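Local structure of bacterial leucyl aminopeptidase (Legionella pneumophila, 6ESL) at residues Ile204-His209 with Ala385-Leu390; Ser228-Ala233 with Phe250-Ala255; Phe283-Tyr288 with Phe348-Ser353; Gly287-Ala292 with Asn372-Thr377; Met297-Asp302 with Val324-Cys329. The protein probably cleaves single amino acids, leucine among them, from the N termini of peptides as a secreted zinc-dependent aminopeptidase that serves nutrient acquisition during infection of amoebas. All blocks are in the same frame, centred on the assembly; numbering follows the deposited sequence.

Overall arrangement
From the N terminus, interaction 1 opens on strand 203-209 and closes far down the chain on helix 373-391, so the other four fall within its span. Interaction 2 closes a short loop from helix 220-239 to strand 248-253, before interactions 3 and 4 open in the same loop, where they share Gly287 and Tyr288. Interaction 3 returns to the end of strand 346-350 and interaction 4 to the start of helix 373-391. Interaction 5, pairing strands 297-300 and 324-327, lies within the spans of both. No two cross. Interactions 1, 2, 3 and 5 all reach the mixed central sheet; interactions 1 and 3 meet at one zinc ion.

Interaction 1: Ile204-His209 with Ala385-Leu390; sequences IVIGAH and AFAIEL. With ZN (zinc ion), chain F.
Strand 203-209 of the central sheet of this M28 peptidase is covered here by the last helix, 373-391, through Ile204, Ile206, Phe386, Ala387 and Leu390. The short axes run nearly antiparallel, at 175°, and approach to 9.0 Å, a spacing filled by aliphatic and aromatic groups. Ile204 divides its two branches between two helix residues. Its CG2, anti to the backbone N, meets Phe386 CE2 at 3.8 Å, while CD1 on the other branch reaches Leu390 CB at 3.7 Å, the two side chains crossing at about a right angle. Within the helix, Leu390 CD1 lies 3.5 Å above one face of the Phe386 ring, toward its rim. Two residues further along the strand, Ile206 CD1 touches Ala387 CB at 4.1 Å. Leu308 and Leu312 of helix 306-320 also pack on Phe386. The far end of the strand carries a different chemistry: His209 NE2 binds the zinc ion at 2.2 Å, together with Asp222, Asp284 and a water, and His209 ND1 is hydrogen-bonded to Asp211. With no hydrogen bond between strand and helix, their contact rests on buried apolar packing, well separated from the metal.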
# COMPACT_ATOMS: atom_id res chain seq x y z
N ILE B 204 19.16 6.91 7.01
CA ILE B 204 18.60 5.71 6.44
C ILE B 204 18.96 4.61 7.41
O ILE B 204 20.10 4.44 7.72
CB ILE B 204 19.23 5.36 5.09
CG1 ILE B 204 18.90 6.36 4.02
CG2 ILE B 204 18.80 4.00 4.63
CD1 ILE B 204 17.48 6.88 4.05
N VAL B 205 17.99 3.84 7.87
CA VAL B 205 18.26 2.80 8.84
C VAL B 205 17.94 1.38 8.35
O VAL B 205 16.91 1.17 7.79
CB VAL B 205 17.44 3.05 10.11
CG1 VAL B 205 17.64 1.97 11.12
CG2 VAL B 205 17.64 4.43 10.67
N ILE B 206 18.83 0.43 8.56
CA ILE B 206 18.64 -0.95 8.21
C ILE B 206 18.80 -1.76 9.46
O ILE B 206 19.82 -1.71 10.07
CB ILE B 206 19.67 -1.42 7.18
CG1 ILE B 206 19.50 -0.69 5.87
CG2 ILE B 206 19.57 -2.89 6.93
CD1 ILE B 206 20.46 0.43 5.67
N GLY B 207 17.80 -2.56 9.80
CA GLY B 207 17.83 -3.33 11.03
C GLY B 207 17.50 -4.78 10.94
O GLY B 207 16.94 -5.26 9.93
N ALA B 208 17.74 -5.44 12.06
CA ALA B 208 17.42 -6.86 12.32
C ALA B 208 17.49 -7.01 13.85
O ALA B 208 18.09 -6.15 14.53
CB ALA B 208 18.53 -7.74 11.67
N HIS B 209 17.03 -8.10 14.38
CA HIS B 209 17.09 -8.35 15.79
C HIS B 209 18.05 -9.49 16.07
O HIS B 209 18.05 -10.42 15.37
CB HIS B 209 15.73 -8.49 16.46
CG HIS B 209 14.96 -9.72 16.16
ND1 HIS B 209 15.01 -10.84 16.92
CD2 HIS B 209 14.04 -9.97 15.20
CE1 HIS B 209 14.18 -11.73 16.44
NE2 HIS B 209 13.60 -11.23 15.39
N ALA B 385 20.74 -2.32 -1.85
CA ALA B 385 20.10 -1.45 -2.84
C ALA B 385 19.32 -0.32 -2.16
O ALA B 385 19.37 0.83 -2.62
CB ALA B 385 19.21 -2.27 -3.74
N PHE B 386 18.58 -0.62 -1.10
CA PHE B 386 17.89 0.35 -0.30
C PHE B 386 18.85 1.42 0.26
O PHE B 386 18.62 2.61 0.14
CB PHE B 386 17.21 -0.43 0.87
CG PHE B 386 16.34 0.37 1.77
CD1 PHE B 386 14.97 0.52 1.46
CD2 PHE B 386 16.81 0.91 2.96
CE1 PHE B 386 14.11 1.24 2.32
CE2 PHE B 386 15.95 1.63 3.82
CZ PHE B 386 14.61 1.80 3.47
N ALA B 387 19.97 0.98 0.82
CA ALA B 387 20.96 1.92 1.36
C ALA B 387 21.48 2.85 0.27
O ALA B 387 21.37 4.10 0.40
CB ALA B 387 22.13 1.18 1.99
N ILE B 388 21.97 2.26 -0.80
CA ILE B 388 22.63 3.07 -1.82
C ILE B 388 21.63 4.01 -2.50
O ILE B 388 21.91 5.19 -2.63
CB ILE B 388 23.43 2.20 -2.82
CG1 ILE B 388 24.64 1.56 -2.14
CG2 ILE B 388 23.84 3.01 -4.03
CD1 ILE B 388 25.26 0.43 -2.91
N GLU B 389 20.45 3.53 -2.89
CA GLU B 389 19.49 4.43 -3.52
C GLU B 389 19.08 5.59 -2.62
O GLU B 389 19.05 6.72 -3.08
CB GLU B 389 18.18 3.72 -3.96
CG GLU B 389 18.37 2.88 -5.21
CD GLU B 389 18.43 3.72 -6.51
OE1 GLU B 389 18.02 4.93 -6.45
OE2 GLU B 389 18.90 3.16 -7.57
N LEU B 390 18.73 5.30 -1.35
CA LEU B 390 18.13 6.34 -0.54
C LEU B 390 19.18 7.28 0.10
O LEU B 390 18.92 8.46 0.33
CB LEU B 390 17.22 5.72 0.52
CG LEU B 390 16.01 4.95 -0.07
CD1 LEU B 390 15.18 4.36 1.03
CD2 LEU B 390 15.14 5.82 -0.94
ZN ZN F . 11.95 -12.22 14.41
O HOH W 1 10.19 -13.06 13.42

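Interaction 2: Ser228-Ala233 with Phe250-Ala255; sequences SSIMEA and FIWYAA
In the beta-alpha-beta unit that begins with strand 203-209, helix 220-239 packs on strand 248-253, and the side chains of Ile230 and Trp252 point past one another, head to tail. The segment axes are 9.4 Å apart and cross at -158°, so helix and strand run close to antiparallel. Ile230 CG1 sits between the backbone N and the carbonyl carbon (chi1 70°), and from there CD1 reaches over the indole. It lies 3.8 Å from the centroid of the five-membered ring and 24° off the ring normal, a CH-pi contact over the face. Met231 comes to the six-membered ring instead, crossing Trp252 at about a right angle. Two successive kinks, at its CB-CG and CG-SD bonds, bring SD to 4.8 Å from that ring's centroid in an oblique Met-aromatic contact and CE to 3.5 Å from Trp252 CZ2. Leu160 of helix 151-170 touches both Met231 and Trp252. The indole nitrogen is satisfied by the helix itself, through a hydrogen bond from Trp252 NE1 to Ser227 O, which helps to fix the ring's rotation. Phe250 occupies the other end of the contact. Its ring meets the helix obliquely, with CE2 at 4.1 Å from Ala233 CB and 3.7 Å from the carbonyl oxygen Ile230 O.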
# COMPACT_ATOMS: atom_id res chain seq x y z
N SER B 228 22.41 -11.67 9.67
CA SER B 228 23.53 -11.99 8.80
C SER B 228 23.46 -11.38 7.45
O SER B 228 24.47 -10.94 6.87
CB SER B 228 23.70 -13.51 8.62
OG SER B 228 23.81 -14.18 9.87
N SER B 229 22.25 -11.40 6.88
CA SER B 229 22.04 -10.66 5.65
C SER B 229 22.43 -9.19 5.80
O SER B 229 23.02 -8.66 4.89
CB SER B 229 20.55 -10.77 5.18
OG SER B 229 20.14 -12.06 4.79
N ILE B 230 22.03 -8.51 6.90
CA ILE B 230 22.39 -7.08 6.99
C ILE B 230 23.89 -6.87 7.32
O ILE B 230 24.46 -5.84 6.96
CB ILE B 230 21.49 -6.22 7.91
CG1 ILE B 230 21.72 -6.58 9.35
CG2 ILE B 230 20.00 -6.35 7.49
CD1 ILE B 230 21.16 -5.52 10.27
N MET B 231 24.52 -7.85 7.98
CA MET B 231 25.98 -7.76 8.24
C MET B 231 26.75 -7.75 6.93
O MET B 231 27.72 -7.01 6.81
CB MET B 231 26.47 -8.88 9.16
CG MET B 231 28.01 -8.80 9.53
SD MET B 231 28.33 -7.30 10.50
CE MET B 231 27.69 -7.87 12.07
N GLU B 232 26.32 -8.55 5.96
CA GLU B 232 27.02 -8.63 4.67
C GLU B 232 26.75 -7.37 3.86
O GLU B 232 27.62 -6.85 3.23
CB GLU B 232 26.71 -9.92 3.91
CG GLU B 232 27.24 -9.91 2.50
CD GLU B 232 28.76 -9.85 2.34
OE1 GLU B 232 29.50 -9.99 3.34
OE2 GLU B 232 29.18 -9.62 1.18
N ALA B 233 25.52 -6.84 3.96
CA ALA B 233 25.25 -5.56 3.29
C ALA B 233 26.13 -4.40 3.90
O ALA B 233 26.61 -3.52 3.18
CB ALA B 233 23.78 -5.21 3.38
N PHE B 250 23.23 0.83 10.45
CA PHE B 250 22.97 -0.57 10.64
C PHE B 250 22.73 -0.90 12.10
O PHE B 250 23.55 -0.64 12.92
CB PHE B 250 24.02 -1.50 10.00
CG PHE B 250 24.03 -1.45 8.51
CD1 PHE B 250 24.80 -0.45 7.85
CD2 PHE B 250 23.35 -2.41 7.72
CE1 PHE B 250 24.82 -0.41 6.44
CE2 PHE B 250 23.38 -2.39 6.32
CZ PHE B 250 24.09 -1.38 5.69
N ILE B 251 21.57 -1.51 12.41
CA ILE B 251 21.19 -1.68 13.79
C ILE B 251 20.79 -3.11 14.05
O ILE B 251 19.95 -3.63 13.33
CB ILE B 251 20.02 -0.70 14.15
CG1 ILE B 251 20.38 0.71 13.74
CG2 ILE B 251 19.72 -0.79 15.65
CD1 ILE B 251 19.53 1.85 14.27
N TRP B 252 21.31 -3.70 15.13
CA TRP B 252 20.89 -4.98 15.59
C TRP B 252 20.18 -4.78 16.93
O TRP B 252 20.82 -4.49 17.93
CB TRP B 252 22.00 -5.94 15.72
CG TRP B 252 22.66 -6.36 14.35
CD1 TRP B 252 22.41 -7.48 13.64
CD2 TRP B 252 23.61 -5.60 13.57
NE1 TRP B 252 23.15 -7.49 12.48
CE2 TRP B 252 23.89 -6.35 12.41
CE3 TRP B 252 24.24 -4.34 13.73
CZ2 TRP B 252 24.82 -5.91 11.43
CZ3 TRP B 252 25.14 -3.91 12.71
CH2 TRP B 252 25.41 -4.69 11.60
N TYR B 253 18.85 -4.98 16.96
CA TYR B 253 18.12 -4.68 18.14
C TYR B 253 18.19 -5.83 19.14
O TYR B 253 18.13 -6.95 18.75
CB TYR B 253 16.61 -4.46 17.78
CG TYR B 253 16.40 -3.46 16.73
CD1 TYR B 253 16.54 -2.06 17.01
CD2 TYR B 253 16.00 -3.84 15.45
CE1 TYR B 253 16.26 -1.12 16.04
CE2 TYR B 253 15.83 -2.90 14.44
CZ TYR B 253 15.94 -1.56 14.74
OH TYR B 253 15.72 -0.65 13.75
N ALA B 254 18.26 -5.48 20.42
CA ALA B 254 18.10 -6.40 21.51
C ALA B 254 16.62 -6.68 21.77
O ALA B 254 15.76 -5.82 21.48
CB ALA B 254 18.67 -5.75 22.78
N ALA B 255 16.34 -7.87 22.34
CA ALA B 255 15.11 -8.09 23.03
C ALA B 255 13.84 -7.86 22.17
O ALA B 255 12.79 -7.43 22.68
CB ALA B 255 15.05 -7.22 24.34

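Interaction 3: Phe283-Tyr288 with Phe348-Ser353; sequences FDMTGY and FPCETS. With ZN (zinc ion), chain F.
Glu351 pushes its carboxylate into the 283-288 loop, and the tight part of the contact is gathered round it. With CG between the backbone N and the carbonyl carbon (chi1 62°) and the chain extended beyond, OE1 accepts two backbone N-H groups. Gly287 N meets it nearly end-on at 2.9 Å, whereas Tyr288 N comes from above the carboxylate plane at 2.8 Å with an almost straight bond, 176° at the hydrogen. Glu351 N in turn donates to Met285 O at 3.1 Å. A water donates to Met285 O and Pro349 O. The partly exposed Met285 and Tyr288 both start from this tight part, their CB atoms against the Glu351 carboxylate, and are looser at their outer ends: Met285 CE lies 3.9 Å from Cys350 SG, and the Tyr288 ring takes Thr352 CG2 at its edge, 3.7 Å from CD2. Phe283 CE1 with Pro349 CG, also at 3.9 Å, is a wider but buried contact. At the metal end, Phe348 presents its ring edge to Asp284 O, 3.4 Å from CE1. Asp284 binds zinc through both carboxylate oxygens, with Ser334 hydrogen-bonded to OD2; His209 and Asp222 complete this ion's protein ligands, as is typical of the M28 aminopeptidase site.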
# COMPACT_ATOMS: atom_id res chain seq x y z
N PHE B 283 14.76 -6.28 8.57
CA PHE B 283 15.00 -7.68 8.11
C PHE B 283 14.82 -8.66 9.24
O PHE B 283 15.71 -8.77 10.16
CB PHE B 283 16.37 -7.78 7.45
CG PHE B 283 16.48 -7.01 6.19
CD1 PHE B 283 16.09 -7.58 4.96
CD2 PHE B 283 16.91 -5.73 6.19
CE1 PHE B 283 16.14 -6.84 3.78
CE2 PHE B 283 17.01 -5.01 5.03
CZ PHE B 283 16.55 -5.57 3.83
N ASP B 284 13.64 -9.27 9.22
CA ASP B 284 13.27 -10.30 10.16
C ASP B 284 12.85 -11.51 9.35
O ASP B 284 11.75 -11.56 8.79
CB ASP B 284 12.12 -9.83 11.05
CG ASP B 284 11.70 -10.88 12.06
OD1 ASP B 284 12.31 -11.97 12.07
OD2 ASP B 284 10.76 -10.61 12.84
N MET B 285 13.74 -12.48 9.30
CA MET B 285 13.55 -13.77 8.66
C MET B 285 13.75 -13.58 7.14
O MET B 285 12.90 -13.04 6.38
CB MET B 285 12.27 -14.52 9.02
CG MET B 285 12.05 -14.60 10.50
SD MET B 285 10.62 -15.50 11.04
CE MET B 285 9.29 -14.69 10.17
N THR B 286 14.92 -14.02 6.71
CA THR B 286 15.38 -13.84 5.32
C THR B 286 15.81 -15.14 4.63
O THR B 286 16.32 -15.12 3.49
CB THR B 286 16.58 -12.88 5.28
OG1 THR B 286 17.70 -13.45 5.93
CG2 THR B 286 16.24 -11.50 5.82
N GLY B 287 15.59 -16.27 5.28
CA GLY B 287 16.13 -17.52 4.76
C GLY B 287 15.25 -18.71 4.45
O GLY B 287 15.68 -19.61 3.76
N TYR B 288 14.04 -18.75 4.99
CA TYR B 288 13.19 -19.90 4.77
C TYR B 288 12.32 -19.68 3.63
O TYR B 288 11.66 -18.60 3.51
CB TYR B 288 12.37 -20.21 6.05
CG TYR B 288 11.38 -21.38 5.86
CD1 TYR B 288 11.77 -22.73 6.08
CD2 TYR B 288 10.06 -21.12 5.51
CE1 TYR B 288 10.83 -23.76 5.92
CE2 TYR B 288 9.15 -22.14 5.35
CZ TYR B 288 9.58 -23.45 5.56
OH TYR B 288 8.65 -24.42 5.33
N PHE B 348 9.02 -3.57 5.77
CA PHE B 348 9.33 -4.91 6.25
C PHE B 348 9.13 -5.93 5.09
O PHE B 348 8.02 -6.45 4.86
CB PHE B 348 8.49 -5.26 7.48
CG PHE B 348 8.70 -6.64 8.02
CD1 PHE B 348 9.91 -7.30 7.94
CD2 PHE B 348 7.67 -7.32 8.63
CE1 PHE B 348 10.03 -8.63 8.40
CE2 PHE B 348 7.80 -8.63 9.13
CZ PHE B 348 9.01 -9.26 9.07
N PRO B 349 10.23 -6.26 4.39
CA PRO B 349 10.18 -7.38 3.50
C PRO B 349 10.53 -8.68 4.24
O PRO B 349 11.33 -8.62 5.20
CB PRO B 349 11.28 -7.06 2.51
CG PRO B 349 12.31 -6.31 3.34
CD PRO B 349 11.59 -5.68 4.48
N CYS B 350 9.96 -9.82 3.83
CA CYS B 350 10.11 -11.06 4.58
C CYS B 350 10.08 -12.28 3.71
O CYS B 350 9.70 -12.26 2.55
CB CYS B 350 9.03 -11.11 5.73
SG CYS B 350 9.12 -12.46 6.93
N GLU B 351 10.65 -13.32 4.25
CA GLU B 351 10.94 -14.56 3.54
C GLU B 351 9.71 -15.34 3.08
O GLU B 351 9.79 -16.07 2.07
CB GLU B 351 11.79 -15.51 4.41
CG GLU B 351 11.05 -15.92 5.72
CD GLU B 351 11.86 -16.75 6.72
OE1 GLU B 351 13.08 -16.69 6.66
OE2 GLU B 351 11.21 -17.45 7.54
N THR B 352 8.61 -15.22 3.80
CA THR B 352 7.38 -15.91 3.48
C THR B 352 6.19 -15.01 3.79
O THR B 352 6.29 -14.00 4.48
CB THR B 352 7.14 -17.19 4.32
OG1 THR B 352 7.04 -16.82 5.69
CG2 THR B 352 8.29 -18.17 4.28
N SER B 353 5.04 -15.45 3.36
CA SER B 353 3.81 -14.86 3.91
C SER B 353 3.67 -15.26 5.37
O SER B 353 4.30 -16.20 5.88
CB SER B 353 2.57 -15.38 3.14
OG SER B 353 2.35 -16.78 3.50
ZN ZN F . 11.95 -12.22 14.41
O HOH W 2 13.16 -10.04 6.55
O HOH W 1 10.19 -13.06 13.42

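Interaction 4: Gly287-Ala292 with Asn372-Thr377; sequences GYRNDA and NLEHMT
Arg289 meets three residues of segment 372-377 with different parts of its side chain. CG sits over the face of His375, 3.5 Å from the ring centroid and 9° off the normal, a CH-pi contact. Further out, the guanidinium stands nearly perpendicular to that ring (81°) and lays a face against the Asn372 amide, the two planes 25° apart and Asn372 OD1 3.6 Å from Arg289 CZ. NH2 makes a salt bridge to Glu374 OE2 at 3.0 Å, meeting it on the anti side and close to the guanidinium plane. These partners belong to the start of helix 373-391, where Asn372 is the N-cap: its OD1 accepts from His375 N at 2.9 Å, the N-H arriving in the plane of the amide carbonyl, at a lone pair of OD1. The amide stacked on Arg289 is thus held by the helix end. Backbone joins the segments too, Asn372 N donating to Gly287 O at 2.7 Å, while Gly287 CA comes within 3.5 Å of Met376 CG. In the next shell, Arg289 NH1 donates to Ala292 O at 2.9 Å; with the in-plane bond from NH2 to Glu374 OE2, this fixes the rotation of the guanidinium. One water links NH1 with Glu374 OE2, another Ala292 O with Asn372 ND2.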
# COMPACT_ATOMS: atom_id res chain seq x y z
N GLY B 287 15.59 -16.27 5.28
CA GLY B 287 16.13 -17.52 4.76
C GLY B 287 15.25 -18.71 4.45
O GLY B 287 15.68 -19.61 3.76
N TYR B 288 14.04 -18.75 4.99
CA TYR B 288 13.19 -19.90 4.77
C TYR B 288 12.32 -19.68 3.63
O TYR B 288 11.66 -18.60 3.51
CB TYR B 288 12.37 -20.21 6.05
CG TYR B 288 11.38 -21.38 5.86
CD1 TYR B 288 11.77 -22.73 6.08
CD2 TYR B 288 10.06 -21.12 5.51
CE1 TYR B 288 10.83 -23.76 5.92
CE2 TYR B 288 9.15 -22.14 5.35
CZ TYR B 288 9.58 -23.45 5.56
OH TYR B 288 8.65 -24.42 5.33
N ARG B 289 12.27 -20.67 2.72
CA ARG B 289 11.39 -20.65 1.59
C ARG B 289 10.34 -21.69 1.77
O ARG B 289 10.62 -22.82 2.17
CB ARG B 289 12.15 -20.91 0.26
CG ARG B 289 12.85 -19.69 -0.32
CD ARG B 289 13.52 -20.05 -1.64
NE ARG B 289 14.19 -18.89 -2.19
CZ ARG B 289 14.90 -18.92 -3.31
NH1 ARG B 289 14.97 -20.07 -3.99
NH2 ARG B 289 15.46 -17.81 -3.75
N ASN B 290 9.10 -21.31 1.53
CA ASN B 290 8.08 -22.31 1.64
C ASN B 290 8.25 -23.44 0.62
O ASN B 290 7.84 -24.59 0.82
CB ASN B 290 6.77 -21.58 1.37
CG ASN B 290 5.67 -22.30 1.97
OD1 ASN B 290 5.70 -22.46 3.24
ND2 ASN B 290 4.77 -22.79 1.14
N ASP B 291 8.71 -23.04 -0.56
CA ASP B 291 8.99 -23.96 -1.70
C ASP B 291 10.37 -23.50 -2.16
O ASP B 291 10.52 -22.37 -2.61
CB ASP B 291 7.88 -23.74 -2.69
CG ASP B 291 8.08 -24.45 -4.01
OD1 ASP B 291 9.10 -25.15 -4.23
OD2 ASP B 291 7.15 -24.28 -4.83
N ALA B 292 11.34 -24.39 -2.13
CA ALA B 292 12.71 -24.07 -2.49
C ALA B 292 12.79 -23.46 -3.93
O ALA B 292 13.61 -22.63 -4.17
CB ALA B 292 13.62 -25.32 -2.35
N ASN B 372 17.65 -21.32 3.03
CA ASN B 372 18.07 -21.23 1.65
C ASN B 372 18.99 -20.00 1.51
O ASN B 372 18.60 -18.82 1.71
CB ASN B 372 16.84 -21.06 0.82
CG ASN B 372 17.12 -21.02 -0.67
OD1 ASN B 372 17.63 -20.03 -1.21
ND2 ASN B 372 16.68 -22.10 -1.36
N LEU B 373 20.21 -20.27 1.09
CA LEU B 373 21.23 -19.23 1.06
C LEU B 373 20.99 -18.24 -0.04
O LEU B 373 21.27 -17.05 0.14
CB LEU B 373 22.66 -19.83 1.02
CG LEU B 373 23.82 -18.87 0.92
CD1 LEU B 373 23.78 -17.93 2.10
CD2 LEU B 373 25.10 -19.77 0.96
N GLU B 374 20.39 -18.68 -1.14
CA GLU B 374 20.06 -17.75 -2.20
C GLU B 374 19.02 -16.71 -1.66
O GLU B 374 19.13 -15.56 -1.97
CB GLU B 374 19.47 -18.47 -3.39
CG GLU B 374 19.19 -17.56 -4.55
CD GLU B 374 18.66 -18.30 -5.74
OE1 GLU B 374 19.49 -18.85 -6.48
OE2 GLU B 374 17.43 -18.35 -5.95
N HIS B 375 18.04 -17.15 -0.90
CA HIS B 375 17.04 -16.25 -0.31
C HIS B 375 17.71 -15.22 0.60
O HIS B 375 17.55 -14.07 0.45
CB HIS B 375 16.06 -17.06 0.51
CG HIS B 375 14.63 -16.61 0.40
ND1 HIS B 375 13.72 -16.77 1.41
CD2 HIS B 375 13.96 -16.06 -0.63
CE1 HIS B 375 12.55 -16.31 1.03
NE2 HIS B 375 12.67 -15.88 -0.21
N MET B 376 18.60 -15.68 1.47
CA MET B 376 19.30 -14.79 2.39
C MET B 376 20.13 -13.79 1.65
O MET B 376 20.24 -12.67 2.03
CB MET B 376 20.17 -15.57 3.37
CG MET B 376 19.38 -16.36 4.38
SD MET B 376 20.26 -17.10 5.76
CE MET B 376 21.13 -18.44 4.99
N THR B 377 20.74 -14.25 0.58
CA THR B 377 21.56 -13.37 -0.29
C THR B 377 20.69 -12.29 -0.98
O THR B 377 21.04 -11.11 -1.08
CB THR B 377 22.34 -14.22 -1.35
OG1 THR B 377 23.17 -15.15 -0.65
CG2 THR B 377 23.15 -13.42 -2.20
O HOH W 3 15.87 -20.52 -6.61
O HOH W 4 16.61 -23.05 -4.24

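Interaction 5: Met297-Asp302 with Val324-Cys329; sequences MWVFTD and VDYSRC
Strands 297-300 and 324-327 pair in parallel register, Met297 to Val324 through Phe300 to Ser327, and their backbone bonds run from Asp325 N to Met297 O (3.1 Å) as far as Thr301 N to Ser327 O (2.9 Å). On one face Trp298 and Asp325 run alongside one another in the same direction, ring and carboxylate planes 13° apart, with Asp325 CB 3.6 Å from the centroid of the six-membered ring. Phe300 on the same face takes Ser327 CB over its ring, 4.0 Å from the centroid, and Cys329 N at its edge. Beyond the strands Cys329 N donates to Asp302 OD1 at 3.0 Å, and Cys329 is disulfide-bonded to Cys333. On the other face Val299 CG2 touches Val324 CG1 at 3.9 Å. Asp325 also forms a salt bridge with Lys314 of the second subunit, and Asp302 OD2 is hydrogen-bonded to Ser106 of that subunit. Helix 306-320 completes the beta-alpha-beta unit and packs on the Val299 face, while strand 346-350 flanks 297-300 antiparallel, leaving 324-327 outermost in this chain's sheet.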
# COMPACT_ATOMS: atom_id res chain seq x y z
N MET B 297 9.60 -12.79 -2.73
CA MET B 297 9.84 -12.05 -1.51
C MET B 297 8.55 -11.30 -1.16
O MET B 297 7.86 -10.86 -2.02
CB MET B 297 11.06 -11.09 -1.68
CG MET B 297 12.37 -11.88 -1.93
SD MET B 297 13.71 -10.79 -2.57
CE MET B 297 14.20 -10.13 -1.01
N TRP B 298 8.27 -11.17 0.13
CA TRP B 298 6.98 -10.71 0.65
C TRP B 298 7.13 -9.34 1.28
O TRP B 298 8.02 -9.12 2.07
CB TRP B 298 6.45 -11.75 1.64
CG TRP B 298 6.07 -13.00 0.97
CD1 TRP B 298 6.93 -14.07 0.65
CD2 TRP B 298 4.76 -13.42 0.52
NE1 TRP B 298 6.21 -15.06 0.04
CE2 TRP B 298 4.89 -14.71 -0.02
CE3 TRP B 298 3.49 -12.86 0.60
CZ2 TRP B 298 3.84 -15.40 -0.55
CZ3 TRP B 298 2.39 -13.62 0.10
CH2 TRP B 298 2.59 -14.85 -0.45
N VAL B 299 6.23 -8.41 0.95
CA VAL B 299 6.21 -7.11 1.53
C VAL B 299 5.04 -7.08 2.47
O VAL B 299 3.86 -7.33 2.04
CB VAL B 299 6.13 -6.02 0.41
CG1 VAL B 299 5.98 -4.61 0.96
CG2 VAL B 299 7.41 -5.99 -0.40
N PHE B 300 5.31 -6.76 3.74
CA PHE B 300 4.30 -6.70 4.77
C PHE B 300 3.61 -5.33 4.80
O PHE B 300 4.22 -4.31 4.76
CB PHE B 300 4.78 -7.18 6.15
CG PHE B 300 4.79 -8.65 6.23
CD1 PHE B 300 5.69 -9.40 5.43
CD2 PHE B 300 3.77 -9.35 6.84
CE1 PHE B 300 5.62 -10.81 5.35
CE2 PHE B 300 3.69 -10.77 6.77
CZ PHE B 300 4.65 -11.49 6.09
N THR B 301 2.29 -5.40 4.70
CA THR B 301 1.46 -4.21 4.62
C THR B 301 0.86 -3.68 5.92
O THR B 301 0.23 -2.62 5.91
CB THR B 301 0.35 -4.44 3.57
OG1 THR B 301 -0.54 -5.46 4.04
CG2 THR B 301 0.97 -4.89 2.26
N ASP B 302 1.05 -4.38 7.04
CA ASP B 302 0.54 -3.89 8.32
C ASP B 302 1.73 -3.29 9.11
O ASP B 302 2.83 -3.86 9.13
CB ASP B 302 -0.38 -4.82 9.08
CG ASP B 302 0.31 -6.01 9.60
OD1 ASP B 302 1.44 -6.28 9.15
OD2 ASP B 302 -0.28 -6.68 10.47
N VAL B 324 7.16 -10.54 -6.16
CA VAL B 324 6.79 -9.90 -4.94
C VAL B 324 5.36 -10.28 -4.62
O VAL B 324 4.54 -10.37 -5.51
CB VAL B 324 6.76 -8.40 -5.09
CG1 VAL B 324 6.40 -7.72 -3.76
CG2 VAL B 324 8.14 -7.91 -5.51
N ASP B 325 5.05 -10.51 -3.38
CA ASP B 325 3.67 -10.71 -2.99
C ASP B 325 3.57 -10.02 -1.59
O ASP B 325 4.57 -9.51 -1.05
CB ASP B 325 3.33 -12.18 -2.97
CG ASP B 325 1.81 -12.46 -3.12
OD1 ASP B 325 1.00 -11.52 -2.95
OD2 ASP B 325 1.44 -13.61 -3.40
N TYR B 326 2.37 -9.95 -1.08
CA TYR B 326 1.96 -9.09 0.06
C TYR B 326 1.26 -9.88 1.15
O TYR B 326 0.51 -10.86 0.91
CB TYR B 326 0.99 -7.98 -0.43
CG TYR B 326 1.57 -7.19 -1.57
CD1 TYR B 326 2.46 -6.14 -1.38
CD2 TYR B 326 1.32 -7.59 -2.88
CE1 TYR B 326 3.06 -5.49 -2.48
CE2 TYR B 326 1.92 -6.96 -3.96
CZ TYR B 326 2.76 -5.90 -3.76
OH TYR B 326 3.33 -5.25 -4.89
N SER B 327 1.57 -9.51 2.40
CA SER B 327 1.01 -10.15 3.59
C SER B 327 1.07 -9.26 4.85
O SER B 327 1.82 -8.28 4.88
CB SER B 327 1.71 -11.48 3.86
OG SER B 327 1.18 -12.11 5.01
N ARG B 328 0.28 -9.63 5.83
CA ARG B 328 0.17 -8.92 7.09
C ARG B 328 0.58 -9.82 8.22
O ARG B 328 0.31 -10.97 8.18
CB ARG B 328 -1.27 -8.49 7.30
CG ARG B 328 -1.75 -7.45 6.32
CD ARG B 328 -3.10 -6.90 6.73
NE ARG B 328 -4.15 -7.40 5.90
CZ ARG B 328 -5.45 -7.27 6.12
NH1 ARG B 328 -6.30 -7.79 5.25
NH2 ARG B 328 -5.91 -6.66 7.20
N CYS B 329 1.24 -9.29 9.23
CA CYS B 329 1.70 -10.13 10.32
C CYS B 329 1.27 -9.67 11.72
O CYS B 329 1.56 -10.31 12.67
CB CYS B 329 3.20 -10.29 10.21
SG CYS B 329 4.01 -8.73 10.56